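PDB 5FOC: leucyl-trna synthetase from Plasmodium falciparum, which probably charges tRNA(Leu) with leucine at the cost of ATP and, through the editing domain held here, probably deacylates wrongly charged tRNA. Local coordinates for residues A[27-30]-A[31-35]; A[107-111]-A[112-116]; A[310-314]-A[315-319]. The protein carries 2 engineered substitutions. All blocks are in the same frame, centred on the assembly; numbering follows the deposited sequence.

Contact 1 of 3, residues A[27-30]-A[31-35]; sequences NSIR and SSQSV
Ser32 points OG into the crowded position between its backbone N and carbonyl carbon (chi1 73°), which turns the hydroxyl back along the helix to the carbonyl of Ile29. Ser32 OG donates a hydrogen bond to Ile29 O at 3.2 Å, from well to one side of the carbonyl, with a C=O...OG angle of 117°. The same oxygen takes the helical bond from Gln33 N at 3.0 Å, nearly along the C=O axis, so two donors grip it from different directions. With CG1 beside the backbone N (chi1 -65°), Ile29 is left with CG2 anti to that N and turned to Gln33. The glutamine chain, extended beyond CG, crosses it obliquely and lays OE1 3.5 Å from Ile29 CG2. Two residues earlier in the helix, Ser31 N donates to Asn27 O, and Ser31 OG also comes within 2.9 Å of that oxygen. Arg30, bent at chi3, swings its guanidinium back over the preceding turn, where NH2 makes a weak bond to Asn27 OD1. This is the last part of helix 18-35. Ile29 and Ser32 face inward against Phe95, and Ile29 also meets Trp110, while Asn27, Arg30, Ser31 and Gln33 are exposed. The hydroxyl of buried Ser32, beside Phe94 and Phe95, is thereby provided with an acceptor inside its own helix.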
ATOM      1  N   ASN A  27      -2.742 -19.976  -6.558  1.00 22.08           N
ATOM      2  CA  ASN A  27      -1.455 -20.626  -6.291  1.00 22.83           C
ATOM      3  C   ASN A  27      -1.238 -20.791  -4.769  1.00 22.64           C
ATOM      4  O   ASN A  27      -0.823 -21.857  -4.304  1.00 23.02           O
ATOM      5  CB  ASN A  27      -0.270 -19.838  -6.896  1.00 26.88           C
ATOM      6  CG  ASN A  27      -0.171 -19.993  -8.406  1.00 32.18           C
ATOM      7  OD1 ASN A  27      -0.722 -20.927  -8.970  1.00 39.38           O
ATOM      8  ND2 ASN A  27       0.530 -19.064  -9.065  1.00 42.71           N
ATOM      9  N   SER A  28      -1.610 -19.746  -4.028  1.00 20.46           N
ATOM     10  CA  SER A  28      -1.509 -19.747  -2.538  1.00 21.99           C
ATOM     11  C   SER A  28      -2.471 -20.714  -1.882  1.00 22.61           C
ATOM     12  O   SER A  28      -2.082 -21.440  -0.940  1.00 25.73           O
ATOM     13  CB  SER A  28      -1.681 -18.331  -2.006  1.00 28.64           C
ATOM     14  OG  SER A  28      -0.591 -17.566  -2.473  1.00 32.19           O
ATOM     15  N   ILE A  29      -3.711 -20.766  -2.383  1.00 22.80           N
ATOM     16  CA  ILE A  29      -4.671 -21.734  -1.880  1.00 24.77           C
ATOM     17  C   ILE A  29      -4.077 -23.121  -2.071  1.00 22.30           C
ATOM     18  O   ILE A  29      -4.066 -23.949  -1.191  1.00 23.61           O
ATOM     19  CB  ILE A  29      -6.045 -21.651  -2.595  1.00 25.04           C
ATOM     20  CG1 ILE A  29      -6.754 -20.319  -2.330  1.00 19.97           C
ATOM     21  CG2 ILE A  29      -6.972 -22.792  -2.219  1.00 27.34           C
ATOM     22  CD1 ILE A  29      -7.001 -19.998  -0.855  1.00 20.35           C
ATOM     23  N   ARG A  30      -3.645 -23.430  -3.293  1.00 21.09           N
ATOM     24  CA  ARG A  30      -3.122 -24.745  -3.530  1.00 20.84           C
ATOM     25  C   ARG A  30      -1.918 -25.112  -2.670  1.00 21.53           C
ATOM     26  O   ARG A  30      -1.859 -26.222  -2.169  1.00 25.96           O
ATOM     27  CB  ARG A  30      -2.763 -24.931  -5.006  1.00 23.48           C
ATOM     28  CG  ARG A  30      -3.878 -25.537  -5.844  1.00 24.82           C
ATOM     29  CD  ARG A  30      -3.486 -25.891  -7.300  1.00 22.89           C
ATOM     30  NE  ARG A  30      -2.856 -24.797  -7.991  1.00 24.00           N
ATOM     31  CZ  ARG A  30      -3.467 -23.869  -8.706  1.00 25.42           C
ATOM     32  NH1 ARG A  30      -4.784 -23.898  -8.920  1.00 24.75           N
ATOM     33  NH2 ARG A  30      -2.716 -22.907  -9.249  1.00 28.28           N
ATOM     34  N   SER A  31      -0.962 -24.190  -2.536  1.00 23.22           N
ATOM     35  CA  SER A  31       0.220 -24.387  -1.662  1.00 25.50           C
ATOM     36  C   SER A  31      -0.156 -24.694  -0.241  1.00 28.71           C
ATOM     37  O   SER A  31       0.446 -25.564   0.406  1.00 34.26           O
ATOM     38  CB  SER A  31       1.108 -23.152  -1.638  1.00 31.37           C
ATOM     39  OG  SER A  31       1.555 -22.846  -2.928  1.00 45.23           O
ATOM     40  N   SER A  32      -1.129 -23.964   0.273  1.00 23.83           N
ATOM     41  CA  SER A  32      -1.478 -24.137   1.679  1.00 26.93           C
ATOM     42  C   SER A  32      -2.239 -25.446   1.877  1.00 29.40           C
ATOM     43  O   SER A  32      -2.090 -26.077   2.911  1.00 31.04           O
ATOM     44  CB  SER A  32      -2.241 -22.935   2.224  1.00 34.75           C
ATOM     45  OG  SER A  32      -3.557 -22.894   1.737  1.00 40.42           O
ATOM     46  N   GLN A  33      -3.043 -25.873   0.896  1.00 28.57           N
ATOM     47  CA  GLN A  33      -3.750 -27.141   1.002  1.00 31.51           C
ATOM     48  C   GLN A  33      -2.709 -28.265   0.962  1.00 28.09           C
ATOM     49  O   GLN A  33      -2.815 -29.242   1.694  1.00 37.26           O
ATOM     50  CB  GLN A  33      -4.794 -27.307  -0.116  1.00 37.82           C
ATOM     51  CG  GLN A  33      -6.047 -26.430  -0.044  1.00 41.13           C
ATOM     52  CD  GLN A  33      -6.916 -26.546  -1.336  1.00 47.74           C
ATOM     53  OE1 GLN A  33      -6.456 -26.236  -2.448  1.00 50.76           O
ATOM     54  NE2 GLN A  33      -8.163 -26.988  -1.189  1.00 45.62           N
ATOM     55  N   SER A  34      -1.663 -28.092   0.153  1.00 26.41           N
ATOM     56  CA  SER A  34      -0.622 -29.114   0.027  1.00 34.33           C
ATOM     57  C   SER A  34       0.194 -29.251   1.307  1.00 37.71           C
ATOM     58  O   SER A  34       0.406 -30.375   1.782  1.00 35.46           O
ATOM     59  CB  SER A  34       0.320 -28.798  -1.142  1.00 39.89           C
ATOM     60  OG  SER A  34       1.532 -29.535  -1.026  1.00 45.17           O
ATOM     61  N   VAL A  35       0.666 -28.118   1.843  1.00 39.36           N
ATOM     62  CA  VAL A  35       1.536 -28.148   3.018  1.00 39.35           C
ATOM     63  C   VAL A  35       0.756 -28.735   4.177  1.00 42.57           C
ATOM     64  O   VAL A  35       1.292 -29.554   4.929  1.00 47.27           O
ATOM     65  CB  VAL A  35       2.214 -26.778   3.412  1.00 46.72           C
ATOM     66  CG1 VAL A  35       3.099 -26.232   2.289  1.00 45.81           C
ATOM     67  CG2 VAL A  35       1.219 -25.735   3.900  1.00 45.52           C
TER

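Contact 2 of 3, residues A[107-111]-A[112-116]; sequences NKIWN and EDFFV
Asn111 bridges two helix ends with its amide: OD1 accepts from Asp113 N at 3.0 Å, and ND2 donates to Asn107 O at 3.1 Å. The second bond is straight (160°) and lies in the amide plane, so the two bonds together fix the rotation of the group. CG sits anti to the backbone N (chi1 -167°), which carries OD1 over the first turn of the helix that follows. The carbonyl of Asn111 takes Phe114 N at 3.0 Å, the donor standing above the carbonyl plane rather than on a lone pair. Asn111 O also approaches the edge of the Phe115 ring in its plane, 3.4 Å from Phe115 CD1. Packing begins at Phe114, whose side chain lies alongside Ile109, both pointing the same way. Ile109 CA sits over one face of the Phe114 ring, a CH-pi contact 3.9 Å from its centroid, and Ile109 CG2 lies 3.8 Å from Phe114 CE2. The Phe115 ring, with Phe114 CD2 over one face, meets Phe25 and Tyr22 of helix 18-35, and Lys108 NZ forms a salt bridge with Asp118. The whole is a sharp turn between two short helices, with Trp110 at the centre of an inverse gamma turn and Asn111 as the N-cap of the second.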
ATOM      1  N   ASN A 107     -17.086 -21.891  -3.819  1.00 23.24           N
ATOM      2  CA  ASN A 107     -17.130 -21.826  -5.277  1.00 24.42           C
ATOM      3  C   ASN A 107     -17.275 -20.404  -5.853  1.00 27.29           C
ATOM      4  O   ASN A 107     -16.839 -20.139  -6.979  1.00 31.25           O
ATOM      5  CB  ASN A 107     -18.287 -22.691  -5.807  1.00 29.17           C
ATOM      6  CG  ASN A 107     -18.044 -24.188  -5.667  1.00 26.89           C
ATOM      7  OD1 ASN A 107     -16.930 -24.639  -5.408  1.00 31.35           O
ATOM      8  ND2 ASN A 107     -19.125 -24.976  -5.811  1.00 28.87           N
ATOM      9  N   LYS A 108     -17.897 -19.505  -5.080  1.00 24.82           N
ATOM     10  CA  LYS A 108     -18.055 -18.110  -5.465  1.00 28.39           C
ATOM     11  C   LYS A 108     -16.747 -17.325  -5.296  1.00 23.83           C
ATOM     12  O   LYS A 108     -16.412 -16.480  -6.127  1.00 25.14           O
ATOM     13  CB  LYS A 108     -19.178 -17.461  -4.639  1.00 28.82           C
ATOM     14  CG  LYS A 108     -19.565 -16.036  -5.031  1.00 36.67           C
ATOM     15  CD  LYS A 108     -20.652 -15.483  -4.102  1.00 41.91           C
ATOM     16  CE  LYS A 108     -21.425 -14.278  -4.655  1.00 46.80           C
ATOM     17  NZ  LYS A 108     -20.573 -13.202  -5.233  1.00 48.10           N
ATOM     18  N   ILE A 109     -16.012 -17.614  -4.220  1.00 22.69           N
ATOM     19  CA  ILE A 109     -14.779 -16.865  -3.881  1.00 20.29           C
ATOM     20  C   ILE A 109     -13.637 -17.386  -4.751  1.00 25.30           C
ATOM     21  O   ILE A 109     -12.907 -16.576  -5.329  1.00 24.52           O
ATOM     22  CB  ILE A 109     -14.415 -16.923  -2.347  1.00 19.85           C
ATOM     23  CG1 ILE A 109     -15.537 -16.292  -1.559  1.00 21.34           C
ATOM     24  CG2 ILE A 109     -13.135 -16.156  -2.098  1.00 24.01           C
ATOM     25  CD1 ILE A 109     -15.514 -16.707  -0.121  1.00 23.14           C
ATOM     26  N   TRP A 110     -13.493 -18.716  -4.846  1.00 23.27           N
ATOM     27  CA  TRP A 110     -12.387 -19.341  -5.605  1.00 22.12           C
ATOM     28  C   TRP A 110     -12.761 -19.420  -7.075  1.00 22.53           C
ATOM     29  O   TRP A 110     -13.043 -20.482  -7.599  1.00 27.01           O
ATOM     30  CB  TRP A 110     -12.026 -20.708  -5.040  1.00 21.17           C
ATOM     31  CG  TRP A 110     -11.534 -20.645  -3.571  1.00 22.28           C
ATOM     32  CD1 TRP A 110     -11.437 -19.541  -2.750  1.00 23.27           C
ATOM     33  CD2 TRP A 110     -11.072 -21.747  -2.799  1.00 22.18           C
ATOM     34  NE1 TRP A 110     -10.964 -19.904  -1.493  1.00 24.68           N
ATOM     35  CE2 TRP A 110     -10.745 -21.251  -1.491  1.00 23.61           C
ATOM     36  CE3 TRP A 110     -10.937 -23.116  -3.052  1.00 26.07           C
ATOM     37  CZ2 TRP A 110     -10.232 -22.072  -0.505  1.00 25.69           C
ATOM     38  CZ3 TRP A 110     -10.473 -23.929  -2.047  1.00 24.74           C
ATOM     39  CH2 TRP A 110     -10.113 -23.397  -0.786  1.00 23.94           C
ATOM     40  N   ASN A 111     -12.864 -18.266  -7.684  1.00 22.19           N
ATOM     41  CA  ASN A 111     -13.536 -18.116  -8.994  1.00 20.52           C
ATOM     42  C   ASN A 111     -12.995 -16.879  -9.609  1.00 20.56           C
ATOM     43  O   ASN A 111     -12.940 -15.839  -8.995  1.00 23.65           O
ATOM     44  CB  ASN A 111     -15.056 -18.000  -8.746  1.00 20.83           C
ATOM     45  CG  ASN A 111     -15.890 -18.161  -9.987  1.00 23.74           C
ATOM     46  OD1 ASN A 111     -15.668 -17.506 -10.991  1.00 24.00           O
ATOM     47  ND2 ASN A 111     -16.913 -18.963  -9.880  1.00 26.17           N
ATOM     48  N   GLU A 112     -12.640 -16.906 -10.890  1.00 22.82           N
ATOM     49  CA  GLU A 112     -12.149 -15.692 -11.523  1.00 23.15           C
ATOM     50  C   GLU A 112     -13.115 -14.508 -11.404  1.00 22.32           C
ATOM     51  O   GLU A 112     -12.667 -13.356 -11.272  1.00 25.17           O
ATOM     52  CB  GLU A 112     -11.933 -15.958 -13.047  1.00 23.73           C
ATOM     53  CG  GLU A 112     -11.112 -14.882 -13.726  1.00 23.40           C
ATOM     54  CD  GLU A 112     -11.297 -14.912 -15.248  1.00 29.30           C
ATOM     55  OE1 GLU A 112     -12.443 -14.673 -15.683  1.00 31.10           O
ATOM     56  OE2 GLU A 112     -10.323 -15.188 -15.977  1.00 37.36           O
ATOM     57  N   ASP A 113     -14.426 -14.781 -11.475  1.00 22.25           N
ATOM     58  CA  ASP A 113     -15.479 -13.739 -11.427  1.00 21.68           C
ATOM     59  C   ASP A 113     -15.369 -12.936 -10.112  1.00 21.06           C
ATOM     60  O   ASP A 113     -15.647 -11.755 -10.087  1.00 23.17           O
ATOM     61  CB  ASP A 113     -16.888 -14.336 -11.476  1.00 21.01           C
ATOM     62  CG  ASP A 113     -17.346 -14.770 -12.872  1.00 26.07           C
ATOM     63  OD1 ASP A 113     -16.737 -14.365 -13.881  1.00 27.99           O
ATOM     64  OD2 ASP A 113     -18.357 -15.496 -12.910  1.00 32.85           O
ATOM     65  N   PHE A 114     -14.961 -13.605  -9.056  1.00 19.77           N
ATOM     66  CA  PHE A 114     -14.852 -12.897  -7.781  1.00 20.20           C
ATOM     67  C   PHE A 114     -13.870 -11.735  -7.835  1.00 20.19           C
ATOM     68  O   PHE A 114     -14.128 -10.669  -7.259  1.00 23.68           O
ATOM     69  CB  PHE A 114     -14.450 -13.853  -6.690  1.00 20.16           C
ATOM     70  CG  PHE A 114     -14.749 -13.365  -5.305  1.00 20.10           C
ATOM     71  CD1 PHE A 114     -16.058 -13.269  -4.864  1.00 19.89           C
ATOM     72  CD2 PHE A 114     -13.733 -13.055  -4.449  1.00 20.64           C
ATOM     73  CE1 PHE A 114     -16.372 -12.905  -3.564  1.00 20.21           C
ATOM     74  CE2 PHE A 114     -14.028 -12.634  -3.151  1.00 21.02           C
ATOM     75  CZ  PHE A 114     -15.347 -12.557  -2.718  1.00 24.43           C
ATOM     76  N   PHE A 115     -12.735 -11.927  -8.505  1.00 24.30           N
ATOM     77  CA  PHE A 115     -11.673 -10.943  -8.618  1.00 25.41           C
ATOM     78  C   PHE A 115     -11.825  -9.994  -9.801  1.00 25.31           C
ATOM     79  O   PHE A 115     -11.270  -8.886  -9.752  1.00 29.28           O
ATOM     80  CB  PHE A 115     -10.337 -11.645  -8.693  1.00 23.97           C
ATOM     81  CG  PHE A 115     -10.104 -12.544  -7.535  1.00 23.68           C
ATOM     82  CD1 PHE A 115     -10.629 -13.834  -7.493  1.00 22.86           C
ATOM     83  CD2 PHE A 115      -9.398 -12.082  -6.432  1.00 24.71           C
ATOM     84  CE1 PHE A 115     -10.448 -14.649  -6.369  1.00 24.04           C
ATOM     85  CE2 PHE A 115      -9.205 -12.891  -5.316  1.00 24.97           C
ATOM     86  CZ  PHE A 115      -9.729 -14.154  -5.259  1.00 27.14           C
ATOM     87  N   VAL A 116     -12.522 -10.433 -10.860  1.00 24.61           N
ATOM     88  CA  VAL A 116     -12.721  -9.622 -12.069  1.00 22.14           C
ATOM     89  C   VAL A 116     -14.059  -8.850 -12.072  1.00 23.86           C
ATOM     90  O   VAL A 116     -14.101  -7.691 -12.467  1.00 32.35           O
ATOM     91  CB  VAL A 116     -12.623 -10.488 -13.360  1.00 23.40           C
ATOM     92  CG1 VAL A 116     -12.901  -9.634 -14.600  1.00 29.50           C
ATOM     93  CG2 VAL A 116     -11.249 -11.113 -13.452  1.00 29.32           C
TER

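Contact 3 of 3, residues A[310-314]-A[315-319]; sequences YYYEK and EKVSS
Tyr312 O accepts twice where helix 307-314 ends: Val317 N donates to it at 3.0 Å, in the carbonyl plane, and a water donates to it at 2.9 Å. The water's second proton goes to Val317 O at 2.9 Å, so one molecule ties the last turn to the departing chain. Tyr311 O is satisfied by Glu315 N at 3.0 Å, while Glu313 O receives a weak, longer bond from Lys316 N. Lys316 has positive phi (60°), which reverses the chain and lets Val317 N reach back, a Schellman motif. Val317 O is held over one face of the Tyr312 ring, and the Val317 and Tyr312 side chains cross at about a right angle, Val317 CB 3.5 Å from Tyr312 CD1. Glu315, bent at chi2, lies alongside Tyr311 with OE2 at the ring's edge, 3.8 Å from Tyr311 CD1 and with carboxylate and ring nearly coplanar. The extended Lys314 chain lies alongside Glu315 and points the same way, Lys314 NZ 5.1 Å from Glu315 OE2. Helix 325-339 covers Val317 through Leu325 and Ile328, and Lys316 O accepts from Lys324 NZ. The helix end is thus sealed by main-chain donors and one water, with the opposite charges of Lys314 and Glu315 probably attracting each other only loosely.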
ATOM      1  N   TYR A 310      17.678  15.323  -2.491  1.00 25.75           N
ATOM      2  CA  TYR A 310      18.545  16.351  -1.879  1.00 28.72           C
ATOM      3  C   TYR A 310      19.095  15.890  -0.508  1.00 28.86           C
ATOM      4  O   TYR A 310      20.283  15.998  -0.279  1.00 30.19           O
ATOM      5  CB  TYR A 310      17.811  17.689  -1.730  1.00 32.50           C
ATOM      6  CG  TYR A 310      18.669  18.772  -1.137  1.00 33.32           C
ATOM      7  CD1 TYR A 310      19.466  19.584  -1.939  1.00 33.74           C
ATOM      8  CD2 TYR A 310      18.689  18.988   0.249  1.00 35.86           C
ATOM      9  CE1 TYR A 310      20.278  20.573  -1.385  1.00 37.12           C
ATOM     10  CE2 TYR A 310      19.477  19.977   0.804  1.00 39.30           C
ATOM     11  CZ  TYR A 310      20.272  20.759  -0.017  1.00 38.26           C
ATOM     12  OH  TYR A 310      21.041  21.744   0.561  1.00 44.05           O
ATOM     13  N   TYR A 311      18.235  15.372   0.371  1.00 30.25           N
ATOM     14  CA  TYR A 311      18.691  14.883   1.707  1.00 29.19           C
ATOM     15  C   TYR A 311      19.410  13.530   1.674  1.00 30.91           C
ATOM     16  O   TYR A 311      20.302  13.291   2.491  1.00 33.49           O
ATOM     17  CB  TYR A 311      17.567  14.927   2.747  1.00 26.97           C
ATOM     18  CG  TYR A 311      17.294  16.363   3.108  1.00 30.86           C
ATOM     19  CD1 TYR A 311      18.145  17.069   3.999  1.00 38.83           C
ATOM     20  CD2 TYR A 311      16.265  17.076   2.504  1.00 29.20           C
ATOM     21  CE1 TYR A 311      17.926  18.421   4.300  1.00 39.65           C
ATOM     22  CE2 TYR A 311      16.020  18.426   2.830  1.00 32.29           C
ATOM     23  CZ  TYR A 311      16.864  19.104   3.708  1.00 38.93           C
ATOM     24  OH  TYR A 311      16.629  20.446   4.015  1.00 41.30           O
ATOM     25  N   TYR A 312      19.035  12.657   0.727  1.00 28.98           N
ATOM     26  CA  TYR A 312      19.801  11.445   0.460  1.00 31.83           C
ATOM     27  C   TYR A 312      21.274  11.793   0.218  1.00 30.37           C
ATOM     28  O   TYR A 312      22.171  11.238   0.851  1.00 36.31           O
ATOM     29  CB  TYR A 312      19.224  10.743  -0.755  1.00 30.55           C
ATOM     30  CG  TYR A 312      19.886   9.459  -1.141  1.00 28.94           C
ATOM     31  CD1 TYR A 312      19.619   8.272  -0.445  1.00 27.26           C
ATOM     32  CD2 TYR A 312      20.772   9.415  -2.228  1.00 33.30           C
ATOM     33  CE1 TYR A 312      20.214   7.077  -0.806  1.00 28.50           C
ATOM     34  CE2 TYR A 312      21.382   8.217  -2.601  1.00 35.30           C
ATOM     35  CZ  TYR A 312      21.090   7.053  -1.893  1.00 30.39           C
ATOM     36  OH  TYR A 312      21.667   5.884  -2.249  1.00 32.21           O
ATOM     37  N   GLU A 313      21.502  12.749  -0.673  1.00 34.63           N
ATOM     38  CA  GLU A 313      22.860  13.149  -1.073  1.00 37.92           C
ATOM     39  C   GLU A 313      23.604  13.943  -0.015  1.00 39.32           C
ATOM     40  O   GLU A 313      24.771  13.660   0.255  1.00 44.89           O
ATOM     41  CB  GLU A 313      22.814  13.970  -2.354  1.00 36.37           C
ATOM     42  CG  GLU A 313      22.361  13.171  -3.571  1.00 37.20           C
ATOM     43  CD  GLU A 313      22.219  14.042  -4.796  1.00 45.55           C
ATOM     44  OE1 GLU A 313      22.078  15.281  -4.611  1.00 58.24           O
ATOM     45  OE2 GLU A 313      22.247  13.502  -5.943  1.00 47.94           O
ATOM     46  N   LYS A 314      22.931  14.941   0.561  1.00 37.56           N
ATOM     47  CA  LYS A 314      23.552  15.827   1.541  1.00 38.77           C
ATOM     48  C   LYS A 314      23.911  15.066   2.808  1.00 41.20           C
ATOM     49  O   LYS A 314      24.984  15.305   3.351  1.00 48.21           O
ATOM     50  CB  LYS A 314      22.638  17.000   1.883  1.00 41.41           C
ATOM     51  CG  LYS A 314      23.236  18.043   2.808  1.00 45.79           C
ATOM     52  CD  LYS A 314      22.172  19.050   3.182  1.00 53.84           C
ATOM     53  CE  LYS A 314      22.690  20.107   4.130  1.00 61.48           C
ATOM     54  NZ  LYS A 314      21.694  21.208   4.219  1.00 70.13           N
ATOM     55  N   GLU A 315      23.047  14.149   3.271  1.00 41.39           N
ATOM     56  CA  GLU A 315      23.345  13.380   4.515  1.00 41.59           C
ATOM     57  C   GLU A 315      24.140  12.088   4.274  1.00 39.80           C
ATOM     58  O   GLU A 315      24.411  11.324   5.222  1.00 42.12           O
ATOM     59  CB  GLU A 315      22.090  13.069   5.332  1.00 41.74           C
ATOM     60  CG  GLU A 315      21.136  14.223   5.603  1.00 43.85           C
ATOM     61  CD  GLU A 315      21.732  15.389   6.358  1.00 49.25           C
ATOM     62  OE1 GLU A 315      22.664  15.191   7.166  1.00 48.14           O
ATOM     63  OE2 GLU A 315      21.232  16.524   6.152  1.00 56.46           O
ATOM     64  N   LYS A 316      24.527  11.867   3.020  1.00 38.46           N
ATOM     65  CA  LYS A 316      25.381  10.755   2.603  1.00 44.10           C
ATOM     66  C   LYS A 316      24.787   9.386   2.902  1.00 46.32           C
ATOM     67  O   LYS A 316      25.500   8.461   3.306  1.00 52.64           O
ATOM     68  CB  LYS A 316      26.795  10.899   3.204  1.00 44.64           C
ATOM     69  CG  LYS A 316      27.463  12.203   2.843  1.00 43.14           C
ATOM     70  CD  LYS A 316      27.935  12.187   1.405  1.00 45.33           C
ATOM     71  CE  LYS A 316      28.211  13.600   0.951  1.00 50.06           C
ATOM     72  NZ  LYS A 316      29.185  13.594  -0.164  1.00 58.05           N
ATOM     73  N   VAL A 317      23.485   9.250   2.679  1.00 41.04           N
ATOM     74  CA  VAL A 317      22.780   7.996   2.934  1.00 36.38           C
ATOM     75  C   VAL A 317      23.366   6.892   2.081  1.00 31.10           C
ATOM     76  O   VAL A 317      23.473   7.034   0.855  1.00 42.60           O
ATOM     77  CB  VAL A 317      21.281   8.098   2.615  1.00 35.80           C
ATOM     78  CG1 VAL A 317      20.646   6.707   2.658  1.00 31.37           C
ATOM     79  CG2 VAL A 317      20.600   9.116   3.537  1.00 34.77           C
ATOM     80  N   SER A 318      23.706   5.777   2.716  1.00 30.99           N
ATOM     81  CA  SER A 318      24.445   4.703   2.050  1.00 32.65           C
ATOM     82  C   SER A 318      23.585   3.638   1.412  1.00 29.53           C
ATOM     83  O   SER A 318      24.042   2.995   0.485  1.00 32.78           O
ATOM     84  CB  SER A 318      25.434   4.073   3.021  1.00 34.39           C
ATOM     85  OG  SER A 318      26.352   5.080   3.385  1.00 35.55           O
ATOM     86  N   SER A 319      22.367   3.467   1.922  1.00 27.92           N
ATOM     87  CA  SER A 319      21.419   2.468   1.481  1.00 28.99           C
ATOM     88  C   SER A 319      20.074   2.756   2.164  1.00 25.06           C
ATOM     89  O   SER A 319      19.980   3.607   3.081  1.00 27.92           O
ATOM     90  CB  SER A 319      21.862   1.056   1.856  1.00 25.88           C
ATOM     91  OG  SER A 319      21.646   0.849   3.264  1.00 26.29           O
TER
HETATM   92  O   HOH W   1      24.202   9.563  -0.427  1.00 50.95           O

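Contact 2 is the most inward of the three, with three buried and no exposed residues among those touching; contacts 1 and 3 each have two buried, against five and three exposed. All three centres lie about 23 to 25 Å from the centre of the chain. Contacts 1 and 2, about 17 Å apart between centres, touch where Ile29 CG2 packs 3.5 Å from Trp110 CH2. Contact 3 sits apart, its centre about 43 Å from that of contact 1 and 46 Å from that of contact 2. Contact 1 lies within one helix and relies on hydroxyl and main-chain bonds; contact 2 joins two helices by an asparagine cap beside packed aromatic rings; contact 3 ends one in a water-bridged Schellman motif.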